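Local coordinates for protein bacterial fluorinating enzyme homolog (Thermus thermophilus, PDB 2CW5) that hydrolyses S-adenosyl-L-methionine to adenosine and L-methionine, working as a homotrimer without chlorinase or fluorinase activity, at residues 45-57 with 92-104. Residues are numbered along the deposited sequence; the frame is centred on the assembly and turned at random.
Sequences LRRAAYALFEALP and DNGLFTLAWLLDP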
# COMPACT_ATOMS: atom_id res chain seq x y z
N LEU C 45 3.56 2.46 18.73
CA LEU C 45 2.40 3.20 19.22
C LEU C 45 2.52 4.72 19.18
O LEU C 45 1.53 5.41 18.93
CB LEU C 45 2.08 2.77 20.66
CG LEU C 45 1.70 1.30 20.84
CD1 LEU C 45 1.44 1.03 22.32
CD2 LEU C 45 0.47 0.97 20.01
N ARG C 46 3.71 5.25 19.42
CA ARG C 46 3.89 6.70 19.42
C ARG C 46 3.70 7.26 18.01
O ARG C 46 3.11 8.32 17.84
CB ARG C 46 5.27 7.06 19.96
CG ARG C 46 5.45 6.65 21.43
CD ARG C 46 6.92 6.70 21.83
NE ARG C 46 7.43 8.05 21.99
CZ ARG C 46 7.48 8.71 23.14
NH1 ARG C 46 7.04 8.13 24.25
NH2 ARG C 46 7.99 9.93 23.20
N ARG C 47 4.20 6.54 17.02
CA ARG C 47 4.08 6.96 15.63
C ARG C 47 2.60 6.94 15.25
O ARG C 47 2.09 7.88 14.63
CB ARG C 47 4.86 5.99 14.73
CG ARG C 47 4.68 6.19 13.24
CD ARG C 47 5.25 7.50 12.74
NE ARG C 47 5.09 7.62 11.29
CZ ARG C 47 5.88 7.04 10.39
NH1 ARG C 47 6.90 6.30 10.79
NH2 ARG C 47 5.63 7.19 9.10
N ALA C 48 1.92 5.87 15.65
CA ALA C 48 0.50 5.72 15.35
C ALA C 48 -0.34 6.74 16.10
O ALA C 48 -1.30 7.28 15.54
CB ALA C 48 0.04 4.30 15.70
N ALA C 49 0.01 7.01 17.35
CA ALA C 49 -0.74 7.99 18.14
C ALA C 49 -0.66 9.35 17.46
O ALA C 49 -1.65 10.09 17.40
CB ALA C 49 -0.17 8.10 19.56
N TYR C 50 0.52 9.69 16.97
CA TYR C 50 0.71 10.98 16.31
C TYR C 50 -0.09 11.06 15.01
O TYR C 50 -0.71 12.09 14.72
CB TYR C 50 2.19 11.26 16.04
CG TYR C 50 2.42 12.61 15.38
CD1 TYR C 50 2.04 13.79 16.02
CD2 TYR C 50 2.96 12.70 14.09
CE1 TYR C 50 2.18 15.03 15.40
CE2 TYR C 50 3.11 13.95 13.46
CZ TYR C 50 2.72 15.10 14.12
OH TYR C 50 2.85 16.33 13.52
N ALA C 51 -0.07 9.99 14.22
CA ALA C 51 -0.80 9.97 12.95
C ALA C 51 -2.28 10.27 13.17
O ALA C 51 -2.90 10.99 12.39
CB ALA C 51 -0.63 8.62 12.26
N LEU C 52 -2.86 9.70 14.22
CA LEU C 52 -4.27 9.94 14.53
C LEU C 52 -4.47 11.41 14.92
O LEU C 52 -5.41 12.05 14.47
CB LEU C 52 -4.72 9.03 15.68
CG LEU C 52 -4.76 7.53 15.34
CD1 LEU C 52 -5.04 6.72 16.60
CD2 LEU C 52 -5.83 7.27 14.29
N PHE C 53 -3.57 11.92 15.75
CA PHE C 53 -3.60 13.31 16.20
C PHE C 53 -3.59 14.25 15.00
O PHE C 53 -4.33 15.24 14.95
CB PHE C 53 -2.36 13.55 17.07
CG PHE C 53 -2.22 14.96 17.56
CD1 PHE C 53 -2.97 15.41 18.65
CD2 PHE C 53 -1.30 15.82 16.97
CE1 PHE C 53 -2.79 16.71 19.14
CE2 PHE C 53 -1.12 17.12 17.45
CZ PHE C 53 -1.87 17.56 18.54
N GLU C 54 -2.75 13.92 14.04
CA GLU C 54 -2.57 14.71 12.83
C GLU C 54 -3.82 14.83 11.95
O GLU C 54 -4.13 15.90 11.43
CB GLU C 54 -1.42 14.09 12.03
CG GLU C 54 -1.03 14.79 10.75
CD GLU C 54 0.42 14.52 10.38
OE1 GLU C 54 0.83 13.34 10.37
OE2 GLU C 54 1.15 15.49 10.10
N ALA C 55 -4.57 13.74 11.81
CA ALA C 55 -5.75 13.74 10.95
C ALA C 55 -7.11 13.96 11.59
O ALA C 55 -8.03 14.45 10.94
CB ALA C 55 -5.78 12.44 10.15
N LEU C 56 -7.25 13.60 12.87
CA LEU C 56 -8.53 13.71 13.55
C LEU C 56 -9.36 14.99 13.37
O LEU C 56 -10.54 14.92 13.04
CB LEU C 56 -8.35 13.47 15.06
CG LEU C 56 -9.66 13.34 15.85
CD1 LEU C 56 -10.39 12.08 15.41
CD2 LEU C 56 -9.37 13.30 17.36
N PRO C 57 -8.75 16.17 13.57
CA PRO C 57 -9.52 17.41 13.41
C PRO C 57 -10.18 17.65 12.05
O PRO C 57 -11.14 18.42 11.96
CB PRO C 57 -8.50 18.49 13.77
CG PRO C 57 -7.19 17.88 13.38
CD PRO C 57 -7.33 16.46 13.85
N ASP C 92 -6.83 -1.12 23.85
CA ASP C 92 -6.73 -0.22 24.99
C ASP C 92 -5.28 -0.24 25.45
O ASP C 92 -4.95 -0.78 26.51
CB ASP C 92 -7.66 -0.70 26.11
CG ASP C 92 -7.76 0.27 27.27
OD1 ASP C 92 -7.49 1.48 27.08
OD2 ASP C 92 -8.11 -0.17 28.38
N ASN C 93 -4.41 0.35 24.64
CA ASN C 93 -2.99 0.39 24.94
C ASN C 93 -2.39 1.78 24.81
O ASN C 93 -1.17 1.94 24.72
CB ASN C 93 -2.23 -0.59 24.02
CG ASN C 93 -2.42 -0.27 22.54
OD1 ASN C 93 -2.96 0.77 22.17
ND2 ASN C 93 -1.95 -1.19 21.68
N GLY C 94 -3.25 2.80 24.81
CA GLY C 94 -2.76 4.17 24.73
C GLY C 94 -2.62 4.72 23.32
O GLY C 94 -2.23 5.87 23.14
N LEU C 95 -2.92 3.89 22.33
CA LEU C 95 -2.86 4.29 20.93
C LEU C 95 -3.60 5.61 20.67
O LEU C 95 -3.13 6.47 19.91
CB LEU C 95 -3.47 3.18 20.07
CG LEU C 95 -3.76 3.45 18.58
CD1 LEU C 95 -2.48 3.86 17.87
CD2 LEU C 95 -4.34 2.19 17.95
N PHE C 96 -4.75 5.77 21.32
CA PHE C 96 -5.59 6.96 21.14
C PHE C 96 -5.28 8.15 22.07
O PHE C 96 -6.04 9.12 22.10
CB PHE C 96 -7.06 6.58 21.31
CG PHE C 96 -7.58 5.61 20.27
CD1 PHE C 96 -7.75 6.01 18.95
CD2 PHE C 96 -7.92 4.31 20.62
CE1 PHE C 96 -8.26 5.13 17.99
CE2 PHE C 96 -8.43 3.41 19.67
CZ PHE C 96 -8.60 3.83 18.35
N THR C 97 -4.18 8.09 22.82
CA THR C 97 -3.82 9.14 23.78
C THR C 97 -3.90 10.58 23.27
O THR C 97 -4.55 11.44 23.88
CB THR C 97 -2.41 8.91 24.35
OG1 THR C 97 -2.36 7.65 25.02
CG2 THR C 97 -2.05 10.01 25.34
N LEU C 98 -3.22 10.86 22.17
CA LEU C 98 -3.21 12.20 21.60
C LEU C 98 -4.57 12.59 21.03
O LEU C 98 -5.03 13.72 21.21
CB LEU C 98 -2.10 12.31 20.55
CG LEU C 98 -0.70 12.13 21.16
CD1 LEU C 98 0.36 12.20 20.08
CD2 LEU C 98 -0.45 13.22 22.22
N ALA C 99 -5.22 11.66 20.34
CA ALA C 99 -6.54 11.93 19.78
C ALA C 99 -7.46 12.38 20.91
O ALA C 99 -8.27 13.30 20.76
CB ALA C 99 -7.10 10.67 19.13
N TRP C 100 -7.33 11.71 22.05
CA TRP C 100 -8.16 12.00 23.20
C TRP C 100 -7.91 13.36 23.84
O TRP C 100 -8.72 13.83 24.64
CB TRP C 100 -8.05 10.85 24.22
CG TRP C 100 -8.74 9.60 23.72
CD1 TRP C 100 -9.70 9.52 22.75
CD2 TRP C 100 -8.56 8.26 24.21
NE1 TRP C 100 -10.13 8.23 22.60
CE2 TRP C 100 -9.45 7.44 23.49
CE3 TRP C 100 -7.74 7.69 25.19
CZ2 TRP C 100 -9.54 6.06 23.71
CZ3 TRP C 100 -7.83 6.32 25.41
CH2 TRP C 100 -8.72 5.52 24.67
N LEU C 101 -6.79 14.00 23.49
CA LEU C 101 -6.51 15.33 24.01
C LEU C 101 -7.40 16.30 23.23
O LEU C 101 -7.78 17.36 23.72
CB LEU C 101 -5.05 15.73 23.79
CG LEU C 101 -4.00 15.07 24.68
CD1 LEU C 101 -2.61 15.52 24.25
CD2 LEU C 101 -4.27 15.45 26.14
N LEU C 102 -7.74 15.92 22.00
CA LEU C 102 -8.59 16.74 21.15
C LEU C 102 -10.05 16.39 21.40
O LEU C 102 -10.94 17.23 21.23
CB LEU C 102 -8.26 16.49 19.68
CG LEU C 102 -6.81 16.68 19.22
CD1 LEU C 102 -6.68 16.24 17.77
CD2 LEU C 102 -6.39 18.13 19.39
N ASP C 103 -10.29 15.15 21.83
CA ASP C 103 -11.64 14.64 22.06
C ASP C 103 -11.68 13.54 23.13
O ASP C 103 -11.63 12.35 22.82
CB ASP C 103 -12.20 14.12 20.72
CG ASP C 103 -13.53 13.40 20.87
OD1 ASP C 103 -14.39 13.87 21.63
OD2 ASP C 103 -13.71 12.36 20.20
N PRO C 104 -11.74 13.94 24.41
CA PRO C 104 -11.79 13.01 25.55
C PRO C 104 -13.08 12.20 25.51
O PRO C 104 -14.17 12.77 25.51
CB PRO C 104 -11.74 13.95 26.76
CG PRO C 104 -11.03 15.15 26.24
CD PRO C 104 -11.62 15.33 24.87
O HOH W 1 -3.52 9.24 19.58
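Phe53 reaches from helix 45-55 across the chain at 98-102. Its CB lies 3.7 Å from Leu98 CB; CG still touches the same methylene; CD1 meets Leu98 O, which sits at the ring edge near its plane, 3.7 Å away; and CE1 comes within 3.9 Å of Leu102 CD2. CG stands anti to the backbone N (chi1 177°), which swings the ring along Leu98 to Leu102, whose side chain it meets at about a right angle. Farther along, Leu56 CD2 touches the backbone O and CB of Ala99 and also Leu102 CD1. No direct hydrogen bond joins the two segments; one water bridges them, donating to Ala49 O and Leu95 O and accepting from Ala99 N. Beside it Ala49 CA makes a CA-H...O contact of 3.3 Å with Leu95 O. Both segments belong to the N-terminal domain of the SAM hydrolase/halogenase family, where they pack against its mixed sheet: Leu52, Leu95 and Phe96 all touch Ala67 of strand 64-68. Leu95 CD1 presses tightly on Ala48 CB, at 3.4 Å, while Leu52 CD1 approaches Phe96 CD1. At the start of the helix, Leu45 CD2 rests 3.6 Å from Asn93 ND2. Both polar atoms of that amide are bonded: OD1 accepts from Leu95 N in an Asx turn (3.1 Å, donor tilted 28° from the carbonyl plane), and ND2 donates to Val69 O. An alanine here would remove both bonds and probably leave Leu95 N without its acceptor and the methyls of Leu45 with less to pack on. The Asn93 side chain also lies about 4 Å from that of Asp70, probably important for activity by analogy with relatives.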